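Local coordinates for N-acetyltransferase domain-containing protein (PDB 1WWZ), which binds acetyl-coenzyme A and is probably an acyltransferase of the GNAT family, although its acceptor substrate is not known, at residues I4-L9 with F58-G63; I21-S26 with E90-K95; G82-A87 with K116-I121. All coordinates share one frame; numbering follows the deposited sequence.

Contact 1 of 3, residues I4-L9 with F58-G63; sequences IKIEKL and FVAKVG
Ile6 and Phe58 mark the packed face of this antiparallel strand pair. CD1 of Ile6 rests on CB of Ala60 at 3.6 Å, and its CG2 lies 4.4 Å from CD1 of Phe58. Lys8 adds its aliphatic chain: CG lies 3.3 Å from CE1 of Phe58, and CE reaches CZ. Its chain stays extended beyond CG and carries NZ past the ring to a salt bridge with Asp55. Lys5 and Lys61 form a hydrogen-bonded pair, with Lys61 N to Lys5 O at 2.7 Å. Glu7 and Val59 form the next, with Val59 N to Glu7 O at 2.9 Å. On the other face Val59 is buried, but Lys5, Glu7 and Lys61 lie partly exposed and are held loosely. Bends at chi3 (-61°) and chi4 (-63°) fold Lys5 back, and its NZ meets Gly63 O at 3.1 Å, in the carbonyl plane on a lone pair. Glu7 OE1 and Lys61 NZ form a long 3.9 Å salt bridge. Strand 5-8 is an outermost strand of the chain's sheet. Helix 102-115 covers the Ile6 face, where Phe113 meets Phe58 edge-to-face. Helix 14-27 reaches Leu9 and Val59 through Leu20, and strand 65-78 continues the sheet beyond 57-62.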
loop_
_atom_site.group_PDB
_atom_site.type_symbol
_atom_site.label_atom_id
_atom_site.label_comp_id
_atom_site.label_asym_id
_atom_site.label_seq_id
_atom_site.Cartn_x
_atom_site.Cartn_y
_atom_site.Cartn_z
ATOM N N ILE A 4 2.961 8.704 9.510
ATOM C CA ILE A 4 2.672 9.217 8.184
ATOM C C ILE A 4 1.234 8.767 7.998
ATOM O O ILE A 4 0.967 7.573 7.883
ATOM C CB ILE A 4 3.551 8.568 7.098
ATOM C CG1 ILE A 4 5.027 8.810 7.416
ATOM C CG2 ILE A 4 3.196 9.151 5.729
ATOM C CD1 ILE A 4 5.979 8.101 6.480
ATOM N N LYS A 5 0.309 9.716 8.005
ATOM C CA LYS A 5 -1.101 9.390 7.854
ATOM C C LYS A 5 -1.601 9.711 6.455
ATOM O O LYS A 5 -1.378 10.807 5.948
ATOM C CB LYS A 5 -1.938 10.176 8.867
ATOM C CG LYS A 5 -1.486 10.034 10.311
ATOM C CD LYS A 5 -2.361 10.856 11.256
ATOM C CE LYS A 5 -2.313 12.351 10.933
ATOM N NZ LYS A 5 -0.949 12.937 11.091
ATOM N N ILE A 6 -2.269 8.748 5.833
ATOM C CA ILE A 6 -2.832 8.961 4.510
ATOM C C ILE A 6 -4.339 9.086 4.691
ATOM O O ILE A 6 -4.974 8.217 5.287
ATOM C CB ILE A 6 -2.541 7.780 3.555
ATOM C CG1 ILE A 6 -1.033 7.522 3.468
ATOM C CG2 ILE A 6 -3.102 8.091 2.173
ATOM C CD1 ILE A 6 -0.227 8.691 2.936
ATOM N N GLU A 7 -4.913 10.174 4.192
ATOM C CA GLU A 7 -6.351 10.378 4.320
ATOM C C GLU A 7 -6.940 11.160 3.158
ATOM O O GLU A 7 -6.231 11.874 2.454
ATOM C CB GLU A 7 -6.662 11.096 5.639
ATOM C CG GLU A 7 -5.613 12.115 6.063
ATOM C CD GLU A 7 -5.985 12.841 7.347
ATOM O OE1 GLU A 7 -6.697 13.866 7.271
ATOM O OE2 GLU A 7 -5.572 12.378 8.433
ATOM N N LYS A 8 -8.242 11.003 2.949
ATOM C CA LYS A 8 -8.923 11.724 1.885
ATOM C C LYS A 8 -9.086 13.169 2.311
ATOM O O LYS A 8 -9.450 13.452 3.452
ATOM C CB LYS A 8 -10.309 11.136 1.621
ATOM C CG LYS A 8 -10.348 10.034 0.589
ATOM C CD LYS A 8 -11.783 9.736 0.193
ATOM C CE LYS A 8 -11.857 8.682 -0.889
ATOM N NZ LYS A 8 -13.256 8.480 -1.344
ATOM N N LEU A 9 -8.798 14.086 1.400
ATOM C CA LEU A 9 -8.954 15.498 1.695
ATOM C C LEU A 9 -10.458 15.751 1.746
ATOM O O LEU A 9 -11.139 15.651 0.729
ATOM C CB LEU A 9 -8.319 16.340 0.591
ATOM C CG LEU A 9 -8.392 17.854 0.779
ATOM C CD1 LEU A 9 -7.711 18.238 2.084
ATOM C CD2 LEU A 9 -7.731 18.544 -0.408
ATOM N N PHE A 58 -6.130 12.283 -2.166
ATOM C CA PHE A 58 -5.507 11.779 -0.945
ATOM C C PHE A 58 -4.297 12.607 -0.547
ATOM O O PHE A 58 -3.502 13.002 -1.395
ATOM C CB PHE A 58 -5.060 10.328 -1.143
ATOM C CG PHE A 58 -6.191 9.358 -1.242
ATOM C CD1 PHE A 58 -6.794 8.861 -0.093
ATOM C CD2 PHE A 58 -6.678 8.962 -2.484
ATOM C CE1 PHE A 58 -7.869 7.983 -0.179
ATOM C CE2 PHE A 58 -7.752 8.086 -2.583
ATOM C CZ PHE A 58 -8.350 7.595 -1.425
ATOM N N VAL A 59 -4.156 12.862 0.748
ATOM C CA VAL A 59 -3.015 13.619 1.237
ATOM C C VAL A 59 -2.236 12.819 2.270
ATOM O O VAL A 59 -2.810 12.028 3.022
ATOM C CB VAL A 59 -3.442 14.960 1.879
ATOM C CG1 VAL A 59 -4.052 15.874 0.819
ATOM C CG2 VAL A 59 -4.428 14.707 3.013
ATOM N N ALA A 60 -0.920 13.007 2.275
ATOM C CA ALA A 60 -0.050 12.347 3.236
ATOM C C ALA A 60 0.232 13.417 4.279
ATOM O O ALA A 60 0.571 14.551 3.934
ATOM C CB ALA A 60 1.254 11.900 2.571
ATOM N N LYS A 61 0.077 13.070 5.549
ATOM C CA LYS A 61 0.312 14.038 6.604
ATOM C C LYS A 61 1.235 13.535 7.697
ATOM O O LYS A 61 1.234 12.356 8.051
ATOM C CB LYS A 61 -1.020 14.473 7.222
ATOM C CG LYS A 61 -1.945 15.192 6.251
ATOM C CD LYS A 61 -3.287 15.521 6.886
ATOM C CE LYS A 61 -3.140 16.473 8.063
ATOM N NZ LYS A 61 -4.456 16.766 8.699
ATOM N N VAL A 62 2.047 14.452 8.206
ATOM C CA VAL A 62 2.967 14.167 9.293
ATOM C C VAL A 62 2.637 15.277 10.273
ATOM O O VAL A 62 3.137 16.394 10.153
ATOM C CB VAL A 62 4.436 14.286 8.850
ATOM C CG1 VAL A 62 5.354 14.007 10.027
ATOM C CG2 VAL A 62 4.714 13.313 7.716
ATOM N N GLY A 63 1.765 14.968 11.226
ATOM C CA GLY A 63 1.343 15.967 12.186
ATOM C C GLY A 63 0.127 16.671 11.615
ATOM O O GLY A 63 -0.792 16.020 11.117
#

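Contact 2 of 3, residues I21-S26 with E90-K95; sequences IDVYMS and EFVVDK. With ACO (acetyl coenzyme *a), chain C.
Ser26 OG is gripped from two directions. Lys95 N donates to it at 2.9 Å, and a water bonds at 2.8 Å. That water makes a weak bond to Asp94 OD1, whose stronger partner is Lys96 N. With OG anti to the backbone N (chi1 170°), the hydroxyl reaches the turn where the strand ends. Beside it, Val23 CG1 packs on Asp94 N and Val92 CG1. Helix 21-26 crosses strand 90-93, the acetyl-CoA-binding strand of the GNAT fold, at 82°. Phe91 O accepts from N4P of the cofactor, and Val93 N donates to O9P at 2.7 Å, so the pantetheine is held like an added strand. The Phe91 ring carries the cofactor methyl CEP over its centre, 3.5 Å above the plane. Glu90 OE1 lies at the edge of the Tyr24 ring, 3.6 Å from CE1, with ring and carboxylate planes 84° apart. A second water donates to both Tyr24 OH and Glu90 OE1; Tyr24 OH also bonds Gly35. Glu90 OE2 takes Phe91 N from above the carboxylate plane and bonds Tyr28 OH. With an alanine in place of Glu90, the second water would probably keep only Tyr24 OH here, and Phe91 N and Tyr28 OH would lose their bonds to OE2.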
loop_
_atom_site.group_PDB
_atom_site.type_symbol
_atom_site.label_atom_id
_atom_site.label_comp_id
_atom_site.label_asym_id
_atom_site.label_seq_id
_atom_site.Cartn_x
_atom_site.Cartn_y
_atom_site.Cartn_z
ATOM N N ILE A 21 -0.511 23.922 -2.344
ATOM C CA ILE A 21 0.302 24.709 -3.256
ATOM C C ILE A 21 1.761 24.692 -2.805
ATOM O O ILE A 21 2.661 24.491 -3.620
ATOM C CB ILE A 21 -0.216 26.161 -3.349
ATOM C CG1 ILE A 21 -1.601 26.165 -4.004
ATOM C CG2 ILE A 21 0.756 27.012 -4.153
ATOM C CD1 ILE A 21 -2.241 27.537 -4.111
ATOM N N ASP A 22 1.996 24.886 -1.509
ATOM C CA ASP A 22 3.361 24.873 -0.975
ATOM C C ASP A 22 4.039 23.533 -1.275
ATOM O O ASP A 22 5.186 23.490 -1.726
ATOM C CB ASP A 22 3.365 25.107 0.544
ATOM C CG ASP A 22 2.818 26.469 0.936
ATOM O OD1 ASP A 22 2.762 27.372 0.075
ATOM O OD2 ASP A 22 2.456 26.640 2.121
ATOM N N VAL A 23 3.325 22.441 -1.019
ATOM C CA VAL A 23 3.852 21.104 -1.270
ATOM C C VAL A 23 4.162 20.941 -2.754
ATOM O O VAL A 23 5.212 20.423 -3.134
ATOM C CB VAL A 23 2.831 20.014 -0.851
ATOM C CG1 VAL A 23 3.268 18.651 -1.379
ATOM C CG2 VAL A 23 2.706 19.978 0.663
ATOM N N TYR A 24 3.230 21.390 -3.587
ATOM C CA TYR A 24 3.380 21.305 -5.030
ATOM C C TYR A 24 4.606 22.090 -5.500
ATOM O O TYR A 24 5.442 21.568 -6.236
ATOM C CB TYR A 24 2.118 21.852 -5.699
ATOM C CG TYR A 24 2.132 21.814 -7.209
ATOM C CD1 TYR A 24 1.431 20.833 -7.910
ATOM C CD2 TYR A 24 2.821 22.782 -7.939
ATOM C CE1 TYR A 24 1.411 20.824 -9.304
ATOM C CE2 TYR A 24 2.809 22.782 -9.323
ATOM C CZ TYR A 24 2.102 21.803 -10.002
ATOM O OH TYR A 24 2.079 21.818 -11.374
ATOM N N MET A 25 4.706 23.345 -5.073
ATOM C CA MET A 25 5.833 24.192 -5.463
ATOM C C MET A 25 7.168 23.619 -4.989
ATOM O O MET A 25 8.176 23.693 -5.698
ATOM C CB MET A 25 5.658 25.606 -4.898
ATOM C CG MET A 25 4.436 26.349 -5.416
ATOM S SD MET A 25 4.375 26.453 -7.214
ATOM C CE MET A 25 5.711 27.627 -7.548
ATOM N N SER A 26 7.168 23.056 -3.785
ATOM C CA SER A 26 8.369 22.463 -3.213
ATOM C C SER A 26 8.787 21.235 -4.010
ATOM O O SER A 26 9.946 21.091 -4.392
ATOM C CB SER A 26 8.113 22.067 -1.757
ATOM O OG SER A 26 9.177 21.277 -1.247
ATOM N N GLU A 90 -2.316 14.137 -10.515
ATOM C CA GLU A 90 -1.192 14.798 -9.873
ATOM C C GLU A 90 -0.645 13.895 -8.780
ATOM O O GLU A 90 -1.370 13.076 -8.226
ATOM C CB GLU A 90 -1.625 16.144 -9.288
ATOM C CG GLU A 90 -0.442 16.986 -8.849
ATOM C CD GLU A 90 0.631 17.044 -9.917
ATOM O OE1 GLU A 90 0.431 17.759 -10.922
ATOM O OE2 GLU A 90 1.666 16.358 -9.764
ATOM N N PHE A 91 0.635 14.057 -8.469
ATOM C CA PHE A 91 1.289 13.215 -7.477
ATOM C C PHE A 91 2.578 13.929 -7.096
ATOM O O PHE A 91 3.496 14.033 -7.906
ATOM C CB PHE A 91 1.573 11.861 -8.132
ATOM C CG PHE A 91 2.302 10.883 -7.261
ATOM C CD1 PHE A 91 2.174 10.911 -5.878
ATOM C CD2 PHE A 91 3.068 9.877 -7.846
ATOM C CE1 PHE A 91 2.797 9.946 -5.087
ATOM C CE2 PHE A 91 3.695 8.906 -7.063
ATOM C CZ PHE A 91 3.557 8.942 -5.683
ATOM N N VAL A 92 2.648 14.428 -5.868
ATOM C CA VAL A 92 3.840 15.156 -5.463
ATOM C C VAL A 92 4.060 15.149 -3.958
ATOM O O VAL A 92 3.113 15.163 -3.171
ATOM C CB VAL A 92 3.771 16.620 -5.973
ATOM C CG1 VAL A 92 2.525 17.303 -5.428
ATOM C CG2 VAL A 92 5.024 17.391 -5.569
ATOM N N VAL A 93 5.326 15.122 -3.570
ATOM C CA VAL A 93 5.698 15.119 -2.166
ATOM C C VAL A 93 6.689 16.249 -1.915
ATOM O O VAL A 93 7.568 16.498 -2.737
ATOM C CB VAL A 93 6.348 13.778 -1.777
ATOM C CG1 VAL A 93 6.897 13.853 -0.362
ATOM C CG2 VAL A 93 5.325 12.656 -1.892
ATOM N N ASP A 94 6.526 16.941 -0.791
ATOM C CA ASP A 94 7.423 18.031 -0.418
ATOM C C ASP A 94 8.863 17.556 -0.580
ATOM O O ASP A 94 9.211 16.457 -0.155
ATOM C CB ASP A 94 7.167 18.436 1.033
ATOM C CG ASP A 94 8.064 19.567 1.493
ATOM O OD1 ASP A 94 9.297 19.373 1.546
ATOM O OD2 ASP A 94 7.534 20.651 1.798
ATOM N N LYS A 95 9.695 18.383 -1.203
ATOM C CA LYS A 95 11.090 18.029 -1.441
ATOM C C LYS A 95 11.796 17.524 -0.185
ATOM O O LYS A 95 12.537 16.542 -0.231
ATOM C CB LYS A 95 11.842 19.237 -2.009
ATOM C CG LYS A 95 13.313 18.989 -2.319
ATOM C CD LYS A 95 13.517 17.827 -3.288
ATOM C CE LYS A 95 12.859 18.075 -4.642
ATOM N NZ LYS A 95 13.410 19.270 -5.342
HETATM N N1A ACO C . 15.394 8.281 -8.892
HETATM C C2A ACO C . 15.248 6.955 -8.920
HETATM N N3A ACO C . 14.214 6.244 -8.381
HETATM C C4A ACO C . 13.258 7.058 -7.753
HETATM C C5A ACO C . 13.342 8.434 -7.673
HETATM C C6A ACO C . 14.497 9.071 -8.287
HETATM N N6A ACO C . 14.679 10.396 -8.249
HETATM N N7A ACO C . 12.250 8.944 -6.979
HETATM C C8A ACO C . 11.546 7.889 -6.673
HETATM N N9A ACO C . 12.094 6.688 -7.116
HETATM C C1B ACO C . 11.601 5.331 -6.957
HETATM C C2B ACO C . 12.464 4.439 -6.048
HETATM O O2B ACO C . 12.265 3.079 -6.484
HETATM C C3B ACO C . 11.938 4.801 -4.633
HETATM O O3B ACO C . 12.189 3.653 -3.799
HETATM P P3B ACO C . 13.493 3.396 -2.894
HETATM O O7A ACO C . 14.612 3.331 -3.890
HETATM O O8A ACO C . 13.255 2.117 -2.242
HETATM O O9A ACO C . 13.592 4.535 -1.955
HETATM C C4B ACO C . 10.461 4.978 -4.871
HETATM O O4B ACO C . 10.364 5.264 -6.295
HETATM C C5B ACO C . 9.834 6.187 -4.211
HETATM O O5B ACO C . 10.202 6.364 -2.854
HETATM P P1A ACO C . 9.443 7.470 -2.001
HETATM O O1A ACO C . 10.345 7.892 -0.930
HETATM O O2A ACO C . 8.095 6.907 -1.593
HETATM O O3A ACO C . 9.419 8.699 -3.087
HETATM P P2A ACO C . 8.798 10.103 -2.904
HETATM O O4A ACO C . 9.918 11.025 -3.175
HETATM O O5A ACO C . 8.166 10.142 -1.557
HETATM O O6A ACO C . 7.689 10.244 -3.987
HETATM C CBP ACO C . 7.429 11.446 -6.162
HETATM C CCP ACO C . 7.930 10.205 -5.463
HETATM C CDP ACO C . 7.647 11.211 -7.695
HETATM C CEP ACO C . 5.936 11.672 -5.833
HETATM C CAP ACO C . 8.274 12.670 -5.637
HETATM O OAP ACO C . 9.644 12.470 -5.976
HETATM C C9P ACO C . 7.873 14.056 -6.204
HETATM O O9P ACO C . 7.065 14.773 -5.629
HETATM N N8P ACO C . 8.462 14.427 -7.386
HETATM C C7P ACO C . 8.195 15.710 -8.083
HETATM C C6P ACO C . 6.807 15.787 -8.749
HETATM C C5P ACO C . 6.602 14.715 -9.790
HETATM O O5P ACO C . 7.483 14.477 -10.656
HETATM N N4P ACO C . 5.468 14.031 -9.791
HETATM C C3P ACO C . 4.908 12.958 -10.620
HETATM C C2P ACO C . 4.340 13.671 -11.850
HETATM S S1P ACO C . 3.556 12.358 -12.934
HETATM C C ACO C . 2.089 12.508 -12.523
HETATM O O ACO C . 1.553 13.338 -11.651
HETATM C CH3 ACO C . 0.760 11.683 -13.043
HETATM O O HOH W 1 1.510 19.531 -12.745
HETATM O O HOH W 2 9.896 22.130 1.276
#

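Contact 3 of 3, residues G82-A87 with K116-I121; sequences GRIVGA and KYNDTI
Arg83 and Asp119 make the charged part of this contact. NH2 of Arg83 donates to OD1 of Asp119 at 3.2 Å, on the syn side of the carboxylate. The oxygen lies at the guanidinium edge, only 4° out of its plane. NH1 adds a weak bond to the same OD1. The two flat groups are turned 59° apart. The arginine chain is extended from CG to NE, which carries the charge across to the other segment. Thr120 OG1 also donates to Asp119 OD1, at 2.6 Å and nearly along its C-O axis. One oxygen therefore serves both groups, and the carboxylate is probably kept from turning.

The backbone link is short. Gly86 N donates to Thr120 O at 2.8 Å, and Ile121 CA lies 3.3 Å from Gly86 O. Gly86 and Ile121 form a parallel bridge. This is the start of strand pairing in a beta-alpha-beta unit: strand 83-93, helix 102-115, strand 120-126. Parallel strands joined through that helix form the centre of the GNAT sheet.

The remaining contacts are packing and water. Asn118 OD1 packs tightly, 3.2 Å from Gly86 CA. A CB on Gly86 would clash with that oxygen. The amide ND2 of Asn118 donates to Lys74 O, and to a water that bonds Ile84 O. Val85 CG1 packs obliquely against Thr120 CB at 4.1 Å. Ile121 turns to helix 102-115, touching Leu111 and Leu114, while Thr120 meets Ile154 and Arg156 of strand 150-156, its neighbour in the sheet.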
loop_
_atom_site.group_PDB
_atom_site.type_symbol
_atom_site.label_atom_id
_atom_site.label_comp_id
_atom_site.label_asym_id
_atom_site.label_seq_id
_atom_site.Cartn_x
_atom_site.Cartn_y
_atom_site.Cartn_z
ATOM N N GLY A 82 -10.274 4.336 -25.404
ATOM C CA GLY A 82 -11.631 4.403 -25.916
ATOM C C GLY A 82 -12.716 4.116 -24.898
ATOM O O GLY A 82 -13.810 3.689 -25.268
ATOM N N ARG A 83 -12.433 4.352 -23.619
ATOM C CA ARG A 83 -13.413 4.096 -22.571
ATOM C C ARG A 83 -13.005 4.733 -21.247
ATOM O O ARG A 83 -11.929 5.316 -21.134
ATOM C CB ARG A 83 -13.584 2.587 -22.383
ATOM C CG ARG A 83 -12.301 1.878 -21.985
ATOM C CD ARG A 83 -12.397 0.380 -22.215
ATOM N NE ARG A 83 -11.141 -0.290 -21.879
ATOM C CZ ARG A 83 -10.806 -0.663 -20.649
ATOM N NH1 ARG A 83 -11.638 -0.435 -19.646
ATOM N NH2 ARG A 83 -9.644 -1.260 -20.417
ATOM N N ILE A 84 -13.876 4.627 -20.250
ATOM C CA ILE A 84 -13.600 5.181 -18.931
ATOM C C ILE A 84 -12.505 4.368 -18.254
ATOM O O ILE A 84 -12.551 3.138 -18.243
ATOM C CB ILE A 84 -14.859 5.146 -18.025
ATOM C CG1 ILE A 84 -15.937 6.072 -18.592
ATOM C CG2 ILE A 84 -14.490 5.536 -16.594
ATOM C CD1 ILE A 84 -15.510 7.513 -18.699
ATOM N N VAL A 85 -11.516 5.058 -17.694
ATOM C CA VAL A 85 -10.420 4.395 -16.996
ATOM C C VAL A 85 -10.086 5.194 -15.747
ATOM O O VAL A 85 -10.671 6.251 -15.499
ATOM C CB VAL A 85 -9.134 4.310 -17.873
ATOM C CG1 VAL A 85 -9.413 3.533 -19.146
ATOM C CG2 VAL A 85 -8.622 5.711 -18.193
ATOM N N GLY A 86 -9.157 4.677 -14.950
ATOM C CA GLY A 86 -8.744 5.391 -13.761
ATOM C C GLY A 86 -7.583 6.260 -14.197
ATOM O O GLY A 86 -6.908 5.946 -15.176
ATOM N N ALA A 87 -7.357 7.364 -13.498
ATOM C CA ALA A 87 -6.257 8.243 -13.858
ATOM C C ALA A 87 -5.638 8.869 -12.629
ATOM O O ALA A 87 -6.287 8.994 -11.599
ATOM C CB ALA A 87 -6.753 9.347 -14.800
ATOM N N LYS A 116 -11.030 -0.532 -7.166
ATOM C CA LYS A 116 -12.415 -0.907 -6.934
ATOM C C LYS A 116 -13.305 -0.491 -8.095
ATOM O O LYS A 116 -14.393 -1.039 -8.282
ATOM C CB LYS A 116 -12.943 -0.238 -5.663
ATOM C CG LYS A 116 -14.401 -0.563 -5.376
ATOM C CD LYS A 116 -14.952 0.265 -4.232
ATOM C CE LYS A 116 -16.272 -0.303 -3.727
ATOM N NZ LYS A 116 -17.323 -0.361 -4.781
ATOM N N TYR A 117 -12.830 0.467 -8.883
ATOM C CA TYR A 117 -13.608 0.999 -9.996
ATOM C C TYR A 117 -13.092 0.731 -11.403
ATOM O O TYR A 117 -13.878 0.513 -12.325
ATOM C CB TYR A 117 -13.740 2.513 -9.827
ATOM C CG TYR A 117 -14.190 2.949 -8.455
ATOM C CD1 TYR A 117 -15.529 2.876 -8.080
ATOM C CD2 TYR A 117 -13.272 3.445 -7.528
ATOM C CE1 TYR A 117 -15.944 3.291 -6.816
ATOM C CE2 TYR A 117 -13.675 3.860 -6.265
ATOM C CZ TYR A 117 -15.011 3.782 -5.916
ATOM O OH TYR A 117 -15.415 4.209 -4.672
ATOM N N ASN A 118 -11.776 0.758 -11.577
ATOM C CA ASN A 118 -11.200 0.586 -12.906
ATOM C C ASN A 118 -10.234 -0.581 -13.047
ATOM O O ASN A 118 -9.516 -0.914 -12.109
ATOM C CB ASN A 118 -10.476 1.875 -13.310
ATOM C CG ASN A 118 -11.167 3.125 -12.785
ATOM O OD1 ASN A 118 -10.702 3.754 -11.828
ATOM N ND2 ASN A 118 -12.284 3.487 -13.405
ATOM N N ASP A 119 -10.214 -1.190 -14.230
ATOM C CA ASP A 119 -9.307 -2.301 -14.504
ATOM C C ASP A 119 -8.086 -1.751 -15.230
ATOM O O ASP A 119 -7.199 -2.499 -15.641
ATOM C CB ASP A 119 -9.980 -3.367 -15.382
ATOM C CG ASP A 119 -10.416 -2.831 -16.742
ATOM O OD1 ASP A 119 -9.695 -1.997 -17.326
ATOM O OD2 ASP A 119 -11.478 -3.260 -17.240
ATOM N N THR A 120 -8.055 -0.431 -15.384
ATOM C CA THR A 120 -6.961 0.241 -16.069
ATOM C C THR A 120 -6.708 1.609 -15.444
ATOM O O THR A 120 -7.650 2.322 -15.103
ATOM C CB THR A 120 -7.299 0.450 -17.557
ATOM O OG1 THR A 120 -7.575 -0.814 -18.166
ATOM C CG2 THR A 120 -6.144 1.107 -18.279
ATOM N N ILE A 121 -5.435 1.959 -15.283
ATOM C CA ILE A 121 -5.066 3.257 -14.727
ATOM C C ILE A 121 -4.103 3.922 -15.702
ATOM O O ILE A 121 -3.091 3.339 -16.091
ATOM C CB ILE A 121 -4.392 3.126 -13.349
ATOM C CG1 ILE A 121 -5.351 2.442 -12.370
ATOM C CG2 ILE A 121 -4.015 4.516 -12.818
ATOM C CD1 ILE A 121 -4.740 2.137 -11.020
HETATM O O HOH W 3 -13.087 2.028 -15.787
#

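How the contacts relate
All three contacts belong to one mixed sheet. Contact 1 pairs its first two strands, 5-8 and 57-62. Contact 2 sets helix 14-27 on strand 83-93, and contact 3 joins the other end of that strand to strand 120-126. Contacts 1 and 2 have centres about 13 Å apart, and their segments alternate along the chain: 4-9, 21-26, 58-63, 90-95. Those of contacts 2 and 3 alternate too. Contact 3 lies about 24 Å from contact 1 and 25 Å from contact 2, with the chain centre between it and contact 2. It opens after contact 1 closes. Strand 83-93 runs from the parallel pairing at its start to the cofactor-binding residues at its end.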